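Local coordinates for necrotic enteritis toxin B (Clostridium perfringens, PDB 4I0N), which probably forms pores in host cell membranes, as a secreted toxin with the alpha-hemolysin fold, at residues K35-T40 / V241-F246; G62-D67 / E83-N88. All coordinates share one frame; numbering follows the deposited sequence.

Contact 1 (K35-T40 / V241-F246)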
ATOM      1  N   LYS A  35     -12.385  -9.983   4.876  1.00 13.38           N
ATOM      2  CA  LYS A  35     -11.478 -10.459   5.945  1.00 14.14           C
ATOM      3  C   LYS A  35     -10.622  -9.346   6.568  1.00 13.00           C
ATOM      4  O   LYS A  35      -9.507  -9.590   7.067  1.00 13.11           O
ATOM      5  CB  LYS A  35     -10.605 -11.619   5.441  1.00 15.62           C
ATOM      6  CG  LYS A  35     -11.420 -12.882   5.163  1.00 19.10           C
ATOM      7  CD  LYS A  35     -10.601 -14.158   5.282  1.00 24.99           C
ATOM      8  CE  LYS A  35      -9.782 -14.409   4.023  1.00 26.64           C
ATOM      9  N   GLY A  36     -11.152  -8.126   6.563  1.00 12.66           N
ATOM     10  CA  GLY A  36     -10.475  -7.001   7.184  1.00 12.86           C
ATOM     11  C   GLY A  36      -9.572  -6.236   6.239  1.00 12.55           C
ATOM     12  O   GLY A  36      -9.029  -5.191   6.613  1.00 14.11           O
ATOM     13  N   TRP A  37      -9.399  -6.759   5.017  1.00 11.26           N
ATOM     14  CA  TRP A  37      -8.658  -6.075   3.973  1.00  9.58           C
ATOM     15  C   TRP A  37      -9.641  -5.172   3.254  1.00  9.60           C
ATOM     16  O   TRP A  37     -10.709  -5.625   2.866  1.00  8.80           O
ATOM     17  CB  TRP A  37      -8.087  -7.088   2.968  1.00  9.09           C
ATOM     18  CG  TRP A  37      -7.119  -8.069   3.573  1.00  8.99           C
ATOM     19  CD1 TRP A  37      -7.293  -8.822   4.709  1.00  8.84           C
ATOM     20  CD2 TRP A  37      -5.842  -8.428   3.044  1.00  9.59           C
ATOM     21  NE1 TRP A  37      -6.195  -9.620   4.925  1.00  8.51           N
ATOM     22  CE2 TRP A  37      -5.286  -9.399   3.916  1.00 11.16           C
ATOM     23  CE3 TRP A  37      -5.119  -8.032   1.916  1.00  9.58           C
ATOM     24  CZ2 TRP A  37      -4.032  -9.979   3.688  1.00 10.60           C
ATOM     25  CZ3 TRP A  37      -3.869  -8.617   1.676  1.00  9.13           C
ATOM     26  CH2 TRP A  37      -3.339  -9.579   2.570  1.00  8.86           C
ATOM     27  N   LYS A  38      -9.274  -3.902   3.082  1.00  9.05           N
ATOM     28  CA  LYS A  38     -10.221  -2.888   2.597  1.00  9.08           C
ATOM     29  C   LYS A  38      -9.649  -2.089   1.438  1.00  9.03           C
ATOM     30  O   LYS A  38      -8.481  -1.729   1.451  1.00  9.40           O
ATOM     31  CB  LYS A  38     -10.550  -1.913   3.728  1.00  9.67           C
ATOM     32  CG  LYS A  38     -11.115  -2.577   4.956  1.00 14.19           C
ATOM     33  CD  LYS A  38     -11.369  -1.551   6.074  1.00 21.25           C
ATOM     34  CE  LYS A  38     -11.806  -2.250   7.370  1.00 25.24           C
ATOM     35  NZ  LYS A  38     -10.693  -3.112   7.893  1.00 27.02           N
ATOM     36  N   ALA A  39     -10.480  -1.795   0.445  1.00  8.32           N
ATOM     37  CA  ALA A  39     -10.092  -0.906  -0.654  1.00  8.78           C
ATOM     38  C   ALA A  39     -11.217   0.055  -0.934  1.00  9.44           C
ATOM     39  O   ALA A  39     -12.352  -0.375  -1.253  1.00  9.48           O
ATOM     40  CB  ALA A  39      -9.787  -1.693  -1.901  1.00  9.69           C
ATOM     41  N   THR A  40     -10.893   1.350  -0.844  1.00  8.87           N
ATOM     42  CA  THR A  40     -11.813   2.400  -1.264  1.00  9.15           C
ATOM     43  C   THR A  40     -11.166   3.117  -2.427  1.00  8.69           C
ATOM     44  O   THR A  40     -10.050   3.630  -2.293  1.00  8.11           O
ATOM     45  CB  THR A  40     -12.081   3.402  -0.124  1.00  9.92           C
ATOM     46  OG1 THR A  40     -12.787   2.734   0.934  1.00 11.09           O
ATOM     47  CG2 THR A  40     -12.943   4.589  -0.622  1.00 10.06           C
ATOM     48  N   VAL A 241      -7.126  -3.581  -7.914  1.00  9.49           N
ATOM     49  CA  VAL A 241      -6.266  -3.282  -6.759  1.00  9.46           C
ATOM     50  C   VAL A 241      -5.875  -4.633  -6.178  1.00  9.52           C
ATOM     51  O   VAL A 241      -6.761  -5.390  -5.785  1.00 10.57           O
ATOM     52  CB  VAL A 241      -7.048  -2.497  -5.697  1.00  9.29           C
ATOM     53  CG1 VAL A 241      -6.176  -2.262  -4.437  1.00  9.49           C
ATOM     54  CG2 VAL A 241      -7.497  -1.137  -6.254  1.00  8.95           C
ATOM     55  N   GLU A 242      -4.573  -4.945  -6.163  1.00  9.77           N
ATOM     56  CA  GLU A 242      -4.062  -6.223  -5.649  1.00  9.49           C
ATOM     57  C   GLU A 242      -3.248  -5.919  -4.410  1.00  9.13           C
ATOM     58  O   GLU A 242      -2.362  -5.055  -4.440  1.00  9.51           O
ATOM     59  CB  GLU A 242      -3.177  -6.963  -6.657  1.00 10.14           C
ATOM     60  CG  GLU A 242      -3.812  -7.159  -8.020  1.00 11.42           C
ATOM     61  CD  GLU A 242      -2.861  -7.785  -9.018  1.00 14.97           C
ATOM     62  OE1 GLU A 242      -1.616  -7.837  -8.769  1.00 12.74           O
ATOM     63  OE2 GLU A 242      -3.369  -8.236 -10.068  1.00 14.97           O
ATOM     64  N   TYR A 243      -3.581  -6.604  -3.323  1.00  8.81           N
ATOM     65  CA  TYR A 243      -2.848  -6.470  -2.076  1.00  8.20           C
ATOM     66  C   TYR A 243      -2.173  -7.796  -1.760  1.00  8.39           C
ATOM     67  O   TYR A 243      -2.792  -8.860  -1.842  1.00  8.16           O
ATOM     68  CB  TYR A 243      -3.828  -6.207  -0.944  1.00  8.83           C
ATOM     69  CG  TYR A 243      -4.523  -4.890  -0.905  1.00  7.99           C
ATOM     70  CD1 TYR A 243      -3.955  -3.719  -1.421  1.00  9.96           C
ATOM     71  CD2 TYR A 243      -5.745  -4.795  -0.236  1.00  9.75           C
ATOM     72  CE1 TYR A 243      -4.611  -2.483  -1.279  1.00 10.55           C
ATOM     73  CE2 TYR A 243      -6.393  -3.583  -0.086  1.00 10.81           C
ATOM     74  CZ  TYR A 243      -5.850  -2.440  -0.610  1.00 10.40           C
ATOM     75  OH  TYR A 243      -6.558  -1.267  -0.429  1.00 10.91           O
ATOM     76  N   GLN A 244      -0.912  -7.728  -1.362  1.00  8.77           N
ATOM     77  CA  GLN A 244      -0.148  -8.922  -1.025  1.00 10.10           C
ATOM     78  C   GLN A 244       0.645  -8.619   0.230  1.00 10.58           C
ATOM     79  O   GLN A 244       1.207  -7.534   0.365  1.00 11.62           O
ATOM     80  CB  GLN A 244       0.755  -9.237  -2.211  1.00 11.22           C
ATOM     81  CG  GLN A 244       1.346 -10.600  -2.270  1.00 17.85           C
ATOM     82  CD  GLN A 244       1.679 -10.955  -3.723  1.00 21.28           C
ATOM     83  OE1 GLN A 244       1.628 -10.101  -4.616  1.00 27.32           O
ATOM     84  NE2 GLN A 244       1.993 -12.191  -3.959  1.00 23.43           N
ATOM     85  N   ARG A 245       0.681  -9.561   1.172  1.00  9.75           N
ATOM     86  CA  ARG A 245       1.434  -9.339   2.384  1.00  8.76           C
ATOM     87  C   ARG A 245       2.410 -10.498   2.536  1.00  8.88           C
ATOM     88  O   ARG A 245       1.979 -11.643   2.630  1.00  9.98           O
ATOM     89  CB  ARG A 245       0.490  -9.252   3.591  1.00  9.66           C
ATOM     90  CG  ARG A 245       1.196  -8.721   4.856  1.00  8.63           C
ATOM     91  CD  ARG A 245       0.410  -8.954   6.153  1.00  9.34           C
ATOM     92  NE  ARG A 245       0.244 -10.389   6.406  1.00 10.80           N
ATOM     93  CZ  ARG A 245      -0.932 -10.984   6.586  1.00 10.42           C
ATOM     94  NH1 ARG A 245      -2.061 -10.268   6.635  1.00  9.77           N
ATOM     95  NH2 ARG A 245      -0.972 -12.302   6.764  1.00 10.94           N
ATOM     96  N   PHE A 246       3.705 -10.200   2.508  1.00  8.42           N
ATOM     97  CA  PHE A 246       4.742 -11.234   2.612  1.00  8.96           C
ATOM     98  C   PHE A 246       5.156 -11.313   4.058  1.00  8.90           C
ATOM     99  O   PHE A 246       5.681 -10.342   4.614  1.00  9.56           O
ATOM    100  CB  PHE A 246       5.940 -10.895   1.740  1.00  9.07           C
ATOM    101  CG  PHE A 246       5.610 -10.856   0.262  1.00 11.37           C
ATOM    102  CD1 PHE A 246       5.532 -12.043  -0.463  1.00 15.77           C
ATOM    103  CD2 PHE A 246       5.372  -9.653  -0.388  1.00 13.06           C
ATOM    104  CE1 PHE A 246       5.223 -12.029  -1.839  1.00 17.25           C
ATOM    105  CE2 PHE A 246       5.073  -9.628  -1.748  1.00 14.74           C
ATOM    106  CZ  PHE A 246       4.998 -10.823  -2.472  1.00 16.59           C
TER
HETATM  107  O   HOH W   1      -4.953 -11.454   6.938  1.00 12.43           O

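Contact 2 (G62-D67 / E83-N88)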
ATOM      1  N   GLY A  62      -6.961   2.284   1.830  1.00 11.57           N
ATOM      2  CA  GLY A  62      -7.295   0.943   2.243  1.00 11.60           C
ATOM      3  C   GLY A  62      -6.643   0.510   3.519  1.00 10.47           C
ATOM      4  O   GLY A  62      -6.100   1.320   4.279  1.00 10.02           O
ATOM      5  N   PHE A  63      -6.731  -0.785   3.757  1.00 10.00           N
ATOM      6  CA  PHE A  63      -6.141  -1.352   4.941  1.00  9.76           C
ATOM      7  C   PHE A  63      -5.785  -2.803   4.689  1.00  9.91           C
ATOM      8  O   PHE A  63      -6.586  -3.562   4.118  1.00 10.17           O
ATOM      9  CB  PHE A  63      -7.092  -1.261   6.124  1.00 10.27           C
ATOM     10  CG  PHE A  63      -6.470  -1.702   7.412  1.00  9.50           C
ATOM     11  CD1 PHE A  63      -5.538  -0.875   8.069  1.00  9.83           C
ATOM     12  CD2 PHE A  63      -6.764  -2.946   7.949  1.00 11.65           C
ATOM     13  CE1 PHE A  63      -4.948  -1.290   9.264  1.00 12.54           C
ATOM     14  CE2 PHE A  63      -6.174  -3.369   9.157  1.00 12.39           C
ATOM     15  CZ  PHE A  63      -5.259  -2.537   9.807  1.00 10.20           C
ATOM     16  N   ILE A  64      -4.585  -3.176   5.135  1.00  9.95           N
ATOM     17  CA  ILE A  64      -4.137  -4.564   5.106  1.00  8.98           C
ATOM     18  C   ILE A  64      -3.750  -4.950   6.544  1.00  9.03           C
ATOM     19  O   ILE A  64      -2.786  -4.385   7.098  1.00  9.12           O
ATOM     20  CB  ILE A  64      -2.926  -4.794   4.152  1.00  8.73           C
ATOM     21  CG1 ILE A  64      -3.225  -4.325   2.723  1.00  8.33           C
ATOM     22  CG2 ILE A  64      -2.516  -6.271   4.166  1.00  7.78           C
ATOM     23  CD1 ILE A  64      -1.967  -4.123   1.809  1.00  7.19           C
ATOM     24  N   PRO A  65      -4.485  -5.894   7.159  1.00  9.68           N
ATOM     25  CA  PRO A  65      -4.140  -6.296   8.543  1.00  9.93           C
ATOM     26  C   PRO A  65      -2.745  -6.917   8.615  1.00  9.60           C
ATOM     27  O   PRO A  65      -2.286  -7.521   7.639  1.00  9.11           O
ATOM     28  CB  PRO A  65      -5.187  -7.366   8.909  1.00 10.14           C
ATOM     29  CG  PRO A  65      -6.134  -7.434   7.769  1.00 11.88           C
ATOM     30  CD  PRO A  65      -5.613  -6.670   6.598  1.00  9.55           C
ATOM     31  N   SER A  66      -2.062  -6.738   9.747  1.00  9.39           N
ATOM     32  CA  SER A  66      -0.703  -7.268   9.863  1.00  9.52           C
ATOM     33  C   SER A  66      -0.734  -8.788  10.013  1.00  9.97           C
ATOM     34  O   SER A  66       0.194  -9.486   9.595  1.00  9.80           O
ATOM     35  CB  SER A  66       0.036  -6.650  11.063  1.00  9.44           C
ATOM     36  OG  SER A  66      -0.603  -6.976  12.296  1.00  9.80           O
ATOM     37  N   ASP A  67      -1.797  -9.276  10.643  1.00  9.74           N
ATOM     38  CA  ASP A  67      -1.914 -10.688  11.037  1.00 11.12           C
ATOM     39  C   ASP A  67      -0.713 -11.174  11.844  1.00 11.25           C
ATOM     40  O   ASP A  67      -0.307 -12.335  11.751  1.00 10.97           O
ATOM     41  CB  ASP A  67      -2.131 -11.576   9.811  1.00 11.79           C
ATOM     42  CG  ASP A  67      -2.621 -12.956  10.176  1.00 13.01           C
ATOM     43  OD1 ASP A  67      -3.519 -13.058  11.033  1.00 13.99           O
ATOM     44  OD2 ASP A  67      -2.080 -13.935   9.638  1.00 13.12           O
ATOM     45  N   GLU A  83       6.693  -8.606   6.605  1.00  9.23           N
ATOM     46  CA  GLU A  83       7.964  -8.012   6.229  1.00  8.96           C
ATOM     47  C   GLU A  83       7.791  -7.060   5.053  1.00  8.35           C
ATOM     48  O   GLU A  83       8.514  -6.063   4.966  1.00  8.98           O
ATOM     49  CB  GLU A  83       9.021  -9.096   5.963  1.00  9.28           C
ATOM     50  CG  GLU A  83      10.452  -8.543   5.727  1.00  9.16           C
ATOM     51  CD  GLU A  83      10.700  -8.104   4.290  1.00 11.01           C
ATOM     52  OE1 GLU A  83       9.910  -8.483   3.387  1.00 10.72           O
ATOM     53  OE2 GLU A  83      11.692  -7.367   4.065  1.00 13.38           O
ATOM     54  N   THR A  84       6.841  -7.360   4.159  1.00  8.27           N
ATOM     55  CA  THR A  84       6.545  -6.493   3.000  1.00  8.49           C
ATOM     56  C   THR A  84       5.045  -6.455   2.718  1.00  8.05           C
ATOM     57  O   THR A  84       4.392  -7.510   2.615  1.00  8.57           O
ATOM     58  CB  THR A  84       7.307  -6.925   1.678  1.00  9.75           C
ATOM     59  OG1 THR A  84       8.730  -6.776   1.858  1.00 13.27           O
ATOM     60  CG2 THR A  84       6.867  -6.041   0.483  1.00  8.78           C
ATOM     61  N   TYR A  85       4.500  -5.243   2.587  1.00  7.61           N
ATOM     62  CA  TYR A  85       3.192  -5.085   1.959  1.00  7.64           C
ATOM     63  C   TYR A  85       3.387  -4.632   0.498  1.00  8.28           C
ATOM     64  O   TYR A  85       4.065  -3.652   0.248  1.00  9.51           O
ATOM     65  CB  TYR A  85       2.384  -4.028   2.684  1.00  7.21           C
ATOM     66  CG  TYR A  85       2.057  -4.325   4.117  1.00  7.97           C
ATOM     67  CD1 TYR A  85       0.826  -4.914   4.461  1.00  7.77           C
ATOM     68  CD2 TYR A  85       2.934  -3.952   5.145  1.00  5.95           C
ATOM     69  CE1 TYR A  85       0.482  -5.151   5.802  1.00  7.89           C
ATOM     70  CE2 TYR A  85       2.607  -4.200   6.505  1.00  6.51           C
ATOM     71  CZ  TYR A  85       1.377  -4.795   6.811  1.00  8.53           C
ATOM     72  OH  TYR A  85       1.039  -5.017   8.135  1.00  8.27           O
ATOM     73  N   ARG A  86       2.763  -5.330  -0.447  1.00  8.60           N
ATOM     74  CA  ARG A  86       2.810  -4.949  -1.857  1.00  8.46           C
ATOM     75  C   ARG A  86       1.430  -4.524  -2.337  1.00  9.00           C
ATOM     76  O   ARG A  86       0.420  -5.227  -2.096  1.00  8.64           O
ATOM     77  CB  ARG A  86       3.296  -6.097  -2.723  1.00  8.72           C
ATOM     78  CG  ARG A  86       3.371  -5.691  -4.218  1.00  8.82           C
ATOM     79  CD  ARG A  86       4.094  -6.761  -5.029  1.00  9.97           C
ATOM     80  NE  ARG A  86       5.506  -6.796  -4.677  1.00 11.73           N
ATOM     81  CZ  ARG A  86       6.386  -7.685  -5.136  1.00 15.27           C
ATOM     82  NH1 ARG A  86       6.012  -8.635  -5.982  1.00 16.28           N
ATOM     83  NH2 ARG A  86       7.657  -7.619  -4.744  1.00 13.75           N
ATOM     84  N   ILE A  87       1.389  -3.379  -3.011  1.00  8.54           N
ATOM     85  CA  ILE A  87       0.124  -2.848  -3.529  1.00  9.70           C
ATOM     86  C   ILE A  87       0.320  -2.692  -5.029  1.00  9.69           C
ATOM     87  O   ILE A  87       1.224  -1.992  -5.465  1.00  9.42           O
ATOM     88  CB  ILE A  87      -0.247  -1.489  -2.862  1.00 10.26           C
ATOM     89  CG1 ILE A  87      -0.668  -1.694  -1.394  1.00 12.35           C
ATOM     90  CG2 ILE A  87      -1.399  -0.768  -3.627  1.00 12.36           C
ATOM     91  CD1 ILE A  87       0.456  -1.646  -0.400  1.00 18.99           C
ATOM     92  N   ASN A  88      -0.534  -3.351  -5.813  1.00  9.59           N
ATOM     93  CA  ASN A  88      -0.495  -3.186  -7.261  1.00 10.22           C
ATOM     94  C   ASN A  88      -1.808  -2.543  -7.677  1.00 10.43           C
ATOM     95  O   ASN A  88      -2.882  -2.951  -7.208  1.00  9.54           O
ATOM     96  CB  ASN A  88      -0.374  -4.524  -7.981  1.00 10.34           C
ATOM     97  CG  ASN A  88       0.870  -5.308  -7.608  1.00 13.82           C
ATOM     98  OD1 ASN A  88       1.930  -4.757  -7.320  1.00 13.77           O
ATOM     99  ND2 ASN A  88       0.741  -6.621  -7.628  1.00 17.67           N
TER

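Contact 1 (K35-T40 / V241-F246)
W37 meets Y243 along the edge of its indole ring. CB of Y243 sits near the indole plane, 3.6 Å from W37 CZ3, and the backbone N of Q244 lies at the same rim. The two side chains run past each other in opposite directions. The guanidinium of R245 comes obliquely to the far end of the indole, with NH1 3.6 Å from W37 CZ2. Its plane is turned 49° from the indole, so this is not a flat stack.

At the edge of the Y243 ring lies the carbonyl of K38. Y243 OH donates to K38 O at 2.7 Å, tilted 21° from the carbonyl plane. With CG anti to the carbonyl carbon (chi1 -70°), Y243 extends across the gap between the strands and reaches the K38 backbone. A39 CB approaches the phenol ring obliquely and lies 3.6 Å from Y243 OH. The same methyl also meets V241 CG1, 4.4 Å away, a looser apolar touch.

The strands 37-40 and 241-246 belong to two different sheets. The axes of these short segments run roughly antiparallel and come within 9.1 Å of each other. They are joined by side chains packed between the layers of a beta sandwich. The R245 chain bends at chi3, and its NH1 shares a water with W37. That water accepts from W37 NE1 at 3.0 Å and from R245 NH1 at 3.1 Å, lying in the plane of both groups. Beyond the contact, R245 forms salt bridges with D247 and E270, and its NH1 also bonds P65 O.

The contact is mostly apolar, but the buried polar groups have partners. The indole N-H is met by water, the phenol by a main-chain carbonyl, and the arginine charge is probably balanced by its acidic neighbours.

Contact 2 (G62-D67 / E83-N88)
I64 packs against the edge of the Y85 ring, within the beta sandwich of the leukocidin/hemolysin fold. CG2 of I64 lies in the ring plane, 3.6 Å from Y85 CE1. This methyl is anti to the backbone N of I64, while CG1 is anti to the carbonyl carbon (chi1 -56°). The second branch carries CD1 onward to I87, where the two CD1 atoms of I64 and I87 stand 4.1 Å apart. I64 thus touches two residues on the same face of strand 84-88.

The backbone of P65 and S66 passes along the same ring edge. P65 O is 4.1 Å from Y85 CE1. CA of S66 lies near the ring plane, 3.3 Å from Y85 OH. No hydrogen bond joins the two segments, so they meet by packing alone.

The next shell holds the hydroxyl end of the ring: Y85 OH bonds L215 O. S66 OG bonds the neighbouring carbonyl, I216 O. The short helix 214-217 therefore takes a bond from each side of the contact. F220 meets the Y85 ring with planes about 40° apart, and R245 touches Y85 too.

E83 and T84 both face F246 in a classic beta bulge. There T84 OG1 donates to E83 OE1 at 2.6 Å, approaching from above the carboxylate plane.

In the fold
The centres of contacts 1 and 2 are 6 Å apart, and both join the same two sheets. Segments 35-40 and 62-67 lie on neighbouring strands 37-47 and 53-65 of one sheet. Segments 241-246 and 83-88 lie on neighbouring strands 236-255 and 76-92 of the other. Along the chain the order is 35-40, 62-67, 83-88, 241-246, so contact 2 falls within the span bridged by contact 1. Backbone bonds tie the contacts within the second sheet: F246 N to T84 O and E242 N to N88 O, both probable and 2.8 Å long. The two contacts thus pack the facing sheets of the sandwich together over one continuous patch.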